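Local coordinates for protein beta-galactosidase (Bacillus circulans subsp. alkalophilus, PDB 3TTY) that hydrolyses terminal beta-D-galactosides to release galactose, as a trimeric, zinc-containing glycoside hydrolase with a TIM-barrel domain, at residues Lys169-Thr174 / Val491-Leu496; Lys180-Ser185 / His189-Trp194; Trp409-Ser414 / Ile419-Val424. One frame throughout, in Å; residues are numbered along the deposited sequence.

Interaction 1 (Lys169-Thr174 / Val491-Leu496); sequences KERYGT and VNENDL
N494 brings its amide nitrogen up to the edge of the Y172 ring, near the ring plane, with ND2 2.9 Å from Y172 OH and the amide turned 48° from the phenol. Close as they are, the two atoms do not meet at an angle suited to a hydrogen bond; Y172 OH bonds to D220 instead. This tight side is backed by R171, whose CG sits 3.9 Å above the plane of the Y172 ring, over its centre. With CG anti to the backbone N (chi1 -171°) and the chain extended to NE, R171 follows the phenol outward until NE makes a weak 3.3 Å hydrogen bond to Y172 OH. The other side is loose. R171 NH2 stays 4.1 Å from E493 OE1, an oxygen well out of the guanidinium plane, so any attraction is probably only electrostatic, with no N-H aimed at the oxygen. A phenylalanine in place of Y172 would probably leave D220 without this hydrogen-bond mate and R171 NE without its weak acceptor. N494 itself is held in a type I turn by N492 OD1, which takes N494 N in an Asx turn and L496 N from the opposite face. The contact sets the C-terminal end of helix 158-172 against the loop between strand 481-485 and helix 507-510, with A181 of helix 175-181 touching both Y172 and N494.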
loop_
_atom_site.group_PDB
_atom_site.type_symbol
_atom_site.label_atom_id
_atom_site.label_comp_id
_atom_site.label_asym_id
_atom_site.label_seq_id
_atom_site.Cartn_x
_atom_site.Cartn_y
_atom_site.Cartn_z
ATOM N N LYS A 169 5.179 -11.542 34.847
ATOM C CA LYS A 169 5.597 -11.915 36.199
ATOM C C LYS A 169 5.174 -13.363 36.515
ATOM O O LYS A 169 5.911 -14.112 37.149
ATOM C CB LYS A 169 5.017 -10.940 37.231
ATOM C CG LYS A 169 5.453 -9.495 37.010
ATOM C CD LYS A 169 4.708 -8.493 37.913
ATOM C CE LYS A 169 4.904 -7.055 37.407
ATOM N NZ LYS A 169 4.343 -6.025 38.346
ATOM N N GLU A 170 3.992 -13.756 36.048
ATOM C CA GLU A 170 3.517 -15.112 36.246
ATOM C C GLU A 170 4.316 -16.091 35.409
ATOM O O GLU A 170 4.605 -17.195 35.851
ATOM C CB GLU A 170 2.031 -15.230 35.904
ATOM C CG GLU A 170 1.195 -14.106 36.493
ATOM C CD GLU A 170 -0.147 -14.554 37.019
ATOM O OE1 GLU A 170 -1.183 -14.088 36.475
ATOM O OE2 GLU A 170 -0.160 -15.347 37.996
ATOM N N ARG A 171 4.681 -15.687 34.199
ATOM C CA ARG A 171 5.348 -16.610 33.300
ATOM C C ARG A 171 6.800 -16.821 33.724
ATOM O O ARG A 171 7.263 -17.962 33.831
ATOM C CB ARG A 171 5.279 -16.123 31.848
ATOM C CG ARG A 171 5.774 -17.146 30.821
ATOM C CD ARG A 171 5.571 -16.650 29.383
ATOM N NE ARG A 171 6.171 -17.553 28.403
ATOM C CZ ARG A 171 5.529 -18.576 27.834
ATOM N NH1 ARG A 171 4.255 -18.822 28.124
ATOM N NH2 ARG A 171 6.157 -19.346 26.955
ATOM N N TYR A 172 7.514 -15.725 33.975
ATOM C CA TYR A 172 8.957 -15.821 34.119
ATOM C C TYR A 172 9.470 -15.721 35.550
ATOM O O TYR A 172 10.566 -16.177 35.838
ATOM C CB TYR A 172 9.646 -14.780 33.245
ATOM C CG TYR A 172 9.415 -15.011 31.788
ATOM C CD1 TYR A 172 9.979 -16.110 31.146
ATOM C CD2 TYR A 172 8.622 -14.138 31.045
ATOM C CE1 TYR A 172 9.755 -16.341 29.799
ATOM C CE2 TYR A 172 8.399 -14.357 29.711
ATOM C CZ TYR A 172 8.968 -15.453 29.088
ATOM O OH TYR A 172 8.742 -15.659 27.753
ATOM N N GLY A 173 8.688 -15.106 36.430
ATOM C CA GLY A 173 9.046 -15.028 37.834
ATOM C C GLY A 173 9.973 -13.883 38.189
ATOM O O GLY A 173 9.700 -13.111 39.109
ATOM N N THR A 174 11.083 -13.771 37.465
ATOM C CA THR A 174 12.055 -12.729 37.758
ATOM C C THR A 174 12.439 -11.963 36.500
ATOM O O THR A 174 12.350 -12.483 35.399
ATOM C CB THR A 174 13.361 -13.326 38.329
ATOM O OG1 THR A 174 13.941 -14.207 37.357
ATOM C CG2 THR A 174 13.101 -14.089 39.618
ATOM N N VAL A 491 14.325 -23.319 17.003
ATOM C CA VAL A 491 14.190 -22.596 18.273
ATOM C C VAL A 491 13.376 -23.325 19.341
ATOM O O VAL A 491 12.719 -24.330 19.061
ATOM C CB VAL A 491 13.547 -21.216 18.062
ATOM C CG1 VAL A 491 14.406 -20.358 17.125
ATOM C CG2 VAL A 491 12.119 -21.373 17.519
ATOM N N ASN A 492 13.426 -22.810 20.569
ATOM C CA ASN A 492 12.556 -23.309 21.624
ATOM C C ASN A 492 11.341 -22.401 21.801
ATOM O O ASN A 492 11.072 -21.549 20.970
ATOM C CB ASN A 492 13.301 -23.456 22.951
ATOM C CG ASN A 492 13.635 -22.118 23.583
ATOM O OD1 ASN A 492 13.310 -21.054 23.039
ATOM N ND2 ASN A 492 14.283 -22.160 24.744
ATOM N N GLU A 493 10.628 -22.595 22.899
ATOM C CA GLU A 493 9.366 -21.914 23.172
ATOM C C GLU A 493 9.492 -20.400 23.280
ATOM O O GLU A 493 8.497 -19.696 23.211
ATOM C CB GLU A 493 8.800 -22.454 24.479
ATOM C CG GLU A 493 9.910 -22.985 25.378
ATOM C CD GLU A 493 9.479 -23.087 26.808
ATOM O OE1 GLU A 493 8.268 -22.884 27.056
ATOM O OE2 GLU A 493 10.344 -23.370 27.677
ATOM N N ASN A 494 10.705 -19.894 23.464
ATOM C CA ASN A 494 10.892 -18.449 23.527
ATOM C C ASN A 494 11.523 -17.883 22.271
ATOM O O ASN A 494 11.948 -16.745 22.252
ATOM C CB ASN A 494 11.699 -18.045 24.757
ATOM C CG ASN A 494 10.991 -18.388 26.048
ATOM O OD1 ASN A 494 11.510 -19.131 26.866
ATOM N ND2 ASN A 494 9.789 -17.852 26.228
ATOM N N ASP A 495 11.553 -18.680 21.210
ATOM C CA ASP A 495 12.148 -18.252 19.956
ATOM C C ASP A 495 13.642 -18.024 20.121
ATOM O O ASP A 495 14.220 -17.147 19.457
ATOM C CB ASP A 495 11.490 -16.972 19.417
ATOM C CG ASP A 495 11.806 -16.746 17.951
ATOM O OD1 ASP A 495 11.886 -17.761 17.219
ATOM O OD2 ASP A 495 12.016 -15.580 17.535
ATOM N N LEU A 496 14.254 -18.789 21.025
ATOM C CA LEU A 496 15.705 -18.762 21.193
ATOM C C LEU A 496 16.300 -19.947 20.439
ATOM O O LEU A 496 15.807 -21.077 20.544
ATOM C CB LEU A 496 16.102 -18.845 22.666
ATOM C CG LEU A 496 15.722 -17.738 23.654
ATOM C CD1 LEU A 496 15.965 -18.204 25.107
ATOM C CD2 LEU A 496 16.435 -16.405 23.353
#

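Interaction 2 (Lys180-Ser185 / His189-Trp194); sequences KAWNTS and HTFYDW
T184 packs against H189 and F191 just beyond the Schellman motif that ends helix 175-181, in which N183 takes positive phi and the chain turns away from the helix. T184 has the largest surface covered here. Its backbone O accepts a weak hydrogen bond from H189 N at 2.8 Å, bent to 127°, and T184 CB lies 3.4 Å from H189 O, so the backbone of H189 lies close against both the carbonyl and the CB of T184. T184 CG2, anti to the carbonyl carbon, reaches over to F191 CD2 at 4.0 Å, the two side chains crossing at about a right angle. F191 then links this methyl to W182: its CE2 comes in at the edge of the indole, near the indole plane, 3.9 Å from W182 CE3. One face of the F191 ring carries H189 O, 3.3 Å above the ring plane and offset toward the rim. W182 NE1 is bonded to D220. The H189 imidazole leads away from T184, hydrogen-bonding E205 through NE2 and stacking on F214. It also meets F108 of the second subunit, and Y192 OH bonds A48 O of that subunit, so this loop forms part of a subunit interface. The H189 side chain is about 12 Å from a bound galactose. T184 OG1, turned toward T190, is bonded to N179. A water spans the two threonines there, 2.8 Å from T190 OG1 and giving a weak hydrogen bond to T184 OG1 at 3.4 Å.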
loop_
_atom_site.group_PDB
_atom_site.type_symbol
_atom_site.label_atom_id
_atom_site.label_comp_id
_atom_site.label_asym_id
_atom_site.label_seq_id
_atom_site.Cartn_x
_atom_site.Cartn_y
_atom_site.Cartn_z
ATOM N N LYS A 180 16.599 -13.087 29.969
ATOM C CA LYS A 180 17.210 -14.202 29.237
ATOM C C LYS A 180 16.271 -14.788 28.172
ATOM O O LYS A 180 16.667 -14.984 27.016
ATOM C CB LYS A 180 17.662 -15.294 30.200
ATOM C CG LYS A 180 18.563 -16.358 29.576
ATOM C CD LYS A 180 19.543 -16.902 30.623
ATOM C CE LYS A 180 20.167 -18.214 30.185
ATOM N NZ LYS A 180 19.116 -19.263 30.023
ATOM N N ALA A 181 15.031 -15.067 28.562
ATOM C CA ALA A 181 14.042 -15.569 27.609
ATOM C C ALA A 181 13.933 -14.660 26.386
ATOM O O ALA A 181 13.713 -15.134 25.285
ATOM C CB ALA A 181 12.675 -15.732 28.272
ATOM N N TRP A 182 14.108 -13.358 26.585
ATOM C CA TRP A 182 13.918 -12.383 25.512
ATOM C C TRP A 182 15.219 -11.965 24.841
ATOM O O TRP A 182 15.204 -11.194 23.879
ATOM C CB TRP A 182 13.215 -11.128 26.047
ATOM C CG TRP A 182 11.734 -11.267 26.179
ATOM C CD1 TRP A 182 10.986 -12.358 25.861
ATOM C CD2 TRP A 182 10.812 -10.268 26.644
ATOM N NE1 TRP A 182 9.661 -12.109 26.113
ATOM C CE2 TRP A 182 9.523 -10.830 26.580
ATOM C CE3 TRP A 182 10.954 -8.962 27.113
ATOM C CZ2 TRP A 182 8.381 -10.130 26.958
ATOM C CZ3 TRP A 182 9.822 -8.270 27.493
ATOM C CH2 TRP A 182 8.550 -8.855 27.408
ATOM N N ASN A 183 16.339 -12.463 25.358
ATOM C CA ASN A 183 17.675 -12.070 24.885
ATOM C C ASN A 183 17.933 -10.551 24.898
ATOM O O ASN A 183 18.460 -9.986 23.947
ATOM C CB ASN A 183 17.940 -12.635 23.491
ATOM C CG ASN A 183 19.392 -13.010 23.298
ATOM O OD1 ASN A 183 19.975 -13.693 24.144
ATOM N ND2 ASN A 183 20.001 -12.527 22.217
ATOM N N THR A 184 17.578 -9.893 25.989
ATOM C CA THR A 184 17.573 -8.441 26.002
ATOM C C THR A 184 18.961 -7.789 26.035
ATOM O O THR A 184 19.065 -6.567 25.975
ATOM C CB THR A 184 16.739 -7.897 27.163
ATOM O OG1 THR A 184 17.351 -8.271 28.402
ATOM C CG2 THR A 184 15.322 -8.455 27.109
ATOM N N SER A 185 20.030 -8.575 26.143
ATOM C CA SER A 185 21.357 -7.963 26.045
ATOM C C SER A 185 21.583 -7.453 24.619
ATOM O O SER A 185 22.441 -6.596 24.389
ATOM C CB SER A 185 22.462 -8.915 26.481
ATOM O OG SER A 185 22.587 -9.975 25.562
ATOM N N HIS A 189 18.664 -3.818 25.470
ATOM C CA HIS A 189 17.259 -3.941 25.849
ATOM C C HIS A 189 17.031 -4.374 27.299
ATOM O O HIS A 189 15.892 -4.632 27.703
ATOM C CB HIS A 189 16.514 -4.850 24.878
ATOM C CG HIS A 189 15.737 -4.098 23.848
ATOM N ND1 HIS A 189 16.295 -3.102 23.075
ATOM C CD2 HIS A 189 14.435 -4.167 23.486
ATOM C CE1 HIS A 189 15.378 -2.601 22.269
ATOM N NE2 HIS A 189 14.239 -3.229 22.502
ATOM N N THR A 190 18.106 -4.418 28.087
ATOM C CA THR A 190 18.012 -4.850 29.475
ATOM C C THR A 190 16.901 -4.123 30.237
ATOM O O THR A 190 16.855 -2.890 30.297
ATOM C CB THR A 190 19.351 -4.663 30.222
ATOM O OG1 THR A 190 20.403 -5.238 29.446
ATOM C CG2 THR A 190 19.304 -5.322 31.604
ATOM N N PHE A 191 16.003 -4.903 30.814
ATOM C CA PHE A 191 14.971 -4.346 31.671
ATOM C C PHE A 191 15.362 -4.409 33.146
ATOM O O PHE A 191 15.770 -5.457 33.633
ATOM C CB PHE A 191 13.668 -5.096 31.431
ATOM C CG PHE A 191 13.081 -4.830 30.089
ATOM C CD1 PHE A 191 12.571 -3.580 29.790
ATOM C CD2 PHE A 191 13.069 -5.806 29.119
ATOM C CE1 PHE A 191 12.046 -3.315 28.549
ATOM C CE2 PHE A 191 12.549 -5.539 27.867
ATOM C CZ PHE A 191 12.033 -4.290 27.592
ATOM N N TYR A 192 15.234 -3.289 33.853
ATOM C CA TYR A 192 15.535 -3.257 35.281
ATOM C C TYR A 192 14.273 -3.156 36.122
ATOM O O TYR A 192 14.324 -3.256 37.344
ATOM C CB TYR A 192 16.481 -2.103 35.623
ATOM C CG TYR A 192 17.886 -2.300 35.116
ATOM C CD1 TYR A 192 18.726 -3.241 35.700
ATOM C CD2 TYR A 192 18.377 -1.551 34.045
ATOM C CE1 TYR A 192 20.027 -3.436 35.241
ATOM C CE2 TYR A 192 19.674 -1.736 33.575
ATOM C CZ TYR A 192 20.498 -2.680 34.187
ATOM O OH TYR A 192 21.786 -2.880 33.741
ATOM N N ASP A 193 13.142 -2.961 35.458
ATOM C CA ASP A 193 11.839 -2.926 36.124
ATOM C C ASP A 193 10.732 -3.356 35.166
ATOM O O ASP A 193 10.821 -3.107 33.968
ATOM C CB ASP A 193 11.541 -1.531 36.670
ATOM C CG ASP A 193 10.241 -1.481 37.447
ATOM O OD1 ASP A 193 10.081 -2.278 38.400
ATOM O OD2 ASP A 193 9.368 -0.668 37.089
ATOM N N TRP A 194 9.691 -4.003 35.684
ATOM C CA TRP A 194 8.616 -4.490 34.821
ATOM C C TRP A 194 7.918 -3.346 34.068
ATOM O O TRP A 194 7.513 -3.505 32.913
ATOM C CB TRP A 194 7.599 -5.311 35.613
ATOM C CG TRP A 194 8.196 -6.465 36.343
ATOM C CD1 TRP A 194 8.604 -6.478 37.635
ATOM C CD2 TRP A 194 8.451 -7.782 35.828
ATOM N NE1 TRP A 194 9.097 -7.714 37.963
ATOM C CE2 TRP A 194 9.017 -8.533 36.870
ATOM C CE3 TRP A 194 8.262 -8.394 34.586
ATOM C CZ2 TRP A 194 9.393 -9.868 36.715
ATOM C CZ3 TRP A 194 8.631 -9.721 34.436
ATOM C CH2 TRP A 194 9.196 -10.442 35.495
HETATM O O HOH W 1 20.489 -8.052 29.759
#

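Interaction 3 (Trp409-Ser414 / Ile419-Val424); sequences WALELS and IALNYV
L411 and Y423 bring their CA atoms to 7.2 Å, the nearest backbone approach between the end of helix 405-413 and the start of helix 423-435, which a nine-residue loop connects. Both residues start their side chains toward the other segment, and the two cross at about a right angle. L411 makes the largest single contribution, through its two methyls. CD1 comes to 3.5 Å from Y423 CD1, and also lies 3.8 Å from Y423 CB, so this methyl sits against the root of the tyrosine, oblique to the ring. Y423 has CG anti to its backbone N (chi1 178°), which carries the ring past L411 and lets OH, at the far end, hydrogen-bond the backbone N of D404. The other methyl, L411 CD2, meets L421 CD2 more loosely at 4.2 Å, these two leucines likewise crossing at about a right angle. The leucine thus wedges between an aromatic and an aliphatic neighbour from the loop and the new helix. Beside this apolar patch the link is polar and indirect: a water gives a hydrogen bond to E412 OE2 at 2.7 Å and takes one from V424 N at 3.1 Å. The water thereby satisfies a backbone N-H in the first turn of helix 423-435, while E412 OE2 also forms a salt bridge with R408. N422 is the N-cap of that helix, its OD1 accepting from N425 N. Together the two helices make a beta-alpha-beta crossover in the trimerisation domain, leading from strand 399-402 to its parallel neighbour 441-444; L411 further touches V460 and Y462, in the loop that follows strand 455-458.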
loop_
_atom_site.group_PDB
_atom_site.type_symbol
_atom_site.label_atom_id
_atom_site.label_comp_id
_atom_site.label_asym_id
_atom_site.label_seq_id
_atom_site.Cartn_x
_atom_site.Cartn_y
_atom_site.Cartn_z
ATOM N N TRP A 409 3.199 -18.096 14.872
ATOM C CA TRP A 409 3.552 -16.747 15.302
ATOM C C TRP A 409 5.054 -16.473 15.208
ATOM O O TRP A 409 5.477 -15.437 14.673
ATOM C CB TRP A 409 3.094 -16.513 16.736
ATOM C CG TRP A 409 1.605 -16.494 16.910
ATOM C CD1 TRP A 409 0.666 -16.234 15.950
ATOM C CD2 TRP A 409 0.883 -16.759 18.120
ATOM N NE1 TRP A 409 -0.592 -16.315 16.497
ATOM C CE2 TRP A 409 -0.487 -16.632 17.825
ATOM C CE3 TRP A 409 1.267 -17.088 19.424
ATOM C CZ2 TRP A 409 -1.479 -16.809 18.789
ATOM C CZ3 TRP A 409 0.293 -17.275 20.372
ATOM C CH2 TRP A 409 -1.072 -17.128 20.055
ATOM N N ALA A 410 5.860 -17.386 15.740
ATOM C CA ALA A 410 7.313 -17.219 15.668
ATOM C C ALA A 410 7.814 -17.163 14.214
ATOM O O ALA A 410 8.611 -16.284 13.854
ATOM C CB ALA A 410 8.025 -18.309 16.449
ATOM N N LEU A 411 7.327 -18.076 13.375
ATOM C CA LEU A 411 7.683 -18.051 11.956
ATOM C C LEU A 411 7.281 -16.744 11.301
ATOM O O LEU A 411 8.053 -16.153 10.561
ATOM C CB LEU A 411 7.027 -19.206 11.204
ATOM C CG LEU A 411 7.739 -20.551 11.255
ATOM C CD1 LEU A 411 6.941 -21.577 10.483
ATOM C CD2 LEU A 411 9.156 -20.421 10.698
ATOM N N GLU A 412 6.072 -16.277 11.572
ATOM C CA GLU A 412 5.595 -15.085 10.882
ATOM C C GLU A 412 6.233 -13.798 11.401
ATOM O O GLU A 412 6.243 -12.786 10.704
ATOM C CB GLU A 412 4.068 -15.005 10.921
ATOM C CG GLU A 412 3.403 -16.135 10.134
ATOM C CD GLU A 412 1.881 -16.046 10.105
ATOM O OE1 GLU A 412 1.315 -15.112 10.722
ATOM O OE2 GLU A 412 1.257 -16.929 9.470
ATOM N N LEU A 413 6.760 -13.836 12.619
ATOM C CA LEU A 413 7.414 -12.665 13.208
ATOM C C LEU A 413 8.904 -12.644 12.905
ATOM O O LEU A 413 9.569 -11.623 13.078
ATOM C CB LEU A 413 7.208 -12.643 14.723
ATOM C CG LEU A 413 5.803 -12.292 15.185
ATOM C CD1 LEU A 413 5.521 -12.837 16.589
ATOM C CD2 LEU A 413 5.656 -10.791 15.135
ATOM N N SER A 414 9.425 -13.785 12.473
ATOM C CA SER A 414 10.843 -13.935 12.209
ATOM C C SER A 414 11.344 -12.946 11.161
ATOM O O SER A 414 10.689 -12.704 10.141
ATOM C CB SER A 414 11.137 -15.365 11.747
ATOM O OG SER A 414 12.538 -15.582 11.625
ATOM N N ILE A 419 10.662 -13.872 2.946
ATOM C CA ILE A 419 9.260 -13.477 2.925
ATOM C C ILE A 419 8.416 -14.363 2.007
ATOM O O ILE A 419 7.200 -14.225 1.959
ATOM C CB ILE A 419 9.085 -11.994 2.564
ATOM C CG1 ILE A 419 9.668 -11.703 1.184
ATOM C CG2 ILE A 419 9.748 -11.121 3.623
ATOM C CD1 ILE A 419 9.308 -10.315 0.651
ATOM N N ALA A 420 9.054 -15.283 1.290
ATOM C CA ALA A 420 8.306 -16.246 0.471
ATOM C C ALA A 420 7.968 -17.516 1.246
ATOM O O ALA A 420 7.315 -18.412 0.721
ATOM C CB ALA A 420 9.058 -16.591 -0.805
ATOM N N LEU A 421 8.405 -17.590 2.500
ATOM C CA LEU A 421 8.013 -18.706 3.361
ATOM C C LEU A 421 6.670 -18.417 3.993
ATOM O O LEU A 421 6.500 -17.431 4.714
ATOM C CB LEU A 421 9.064 -19.001 4.443
ATOM C CG LEU A 421 8.722 -20.123 5.434
ATOM C CD1 LEU A 421 8.507 -21.459 4.723
ATOM C CD2 LEU A 421 9.781 -20.245 6.549
ATOM N N ASN A 422 5.706 -19.271 3.696
ATOM C CA ASN A 422 4.382 -19.155 4.278
ATOM C C ASN A 422 4.051 -20.468 4.968
ATOM O O ASN A 422 3.904 -21.507 4.310
ATOM C CB ASN A 422 3.365 -18.824 3.180
ATOM C CG ASN A 422 1.948 -18.709 3.703
ATOM O OD1 ASN A 422 1.415 -19.642 4.308
ATOM N ND2 ASN A 422 1.324 -17.559 3.466
ATOM N N TYR A 423 3.969 -20.426 6.295
ATOM C CA TYR A 423 3.795 -21.636 7.106
ATOM C C TYR A 423 2.591 -22.456 6.680
ATOM O O TYR A 423 2.714 -23.650 6.376
ATOM C CB TYR A 423 3.684 -21.278 8.586
ATOM C CG TYR A 423 3.448 -22.442 9.536
ATOM C CD1 TYR A 423 4.213 -23.595 9.467
ATOM C CD2 TYR A 423 2.489 -22.353 10.540
ATOM C CE1 TYR A 423 4.015 -24.648 10.359
ATOM C CE2 TYR A 423 2.285 -23.382 11.436
ATOM C CZ TYR A 423 3.051 -24.529 11.340
ATOM O OH TYR A 423 2.827 -25.560 12.218
ATOM N N VAL A 424 1.427 -21.817 6.663
ATOM C CA VAL A 424 0.200 -22.519 6.317
ATOM C C VAL A 424 0.267 -23.110 4.906
ATOM O O VAL A 424 -0.176 -24.249 4.686
ATOM C CB VAL A 424 -1.063 -21.633 6.509
ATOM C CG1 VAL A 424 -2.284 -22.321 5.961
ATOM C CG2 VAL A 424 -1.255 -21.298 7.991
HETATM O O HOH W 2 0.926 -18.879 7.572
#

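How the interactions relate
From the N terminus, helix 158-172 supplies the first half of interaction 1. Soon after, interaction 2 closes a short loop just past helix 175-181, and much further on interaction 3 closes another, between helices 405-413 and 423-435. Residues 491-496 then complete interaction 1, whose long loop of 316 residues encloses both of the others; those two follow in series and do not touch. Interaction 1 joins the TIM-barrel part of the chain to the trimerisation domain. It touches both of the others: K169 packs on W194 of interaction 2, and D495 on A410 of interaction 3. All three contacts also reach the second subunit.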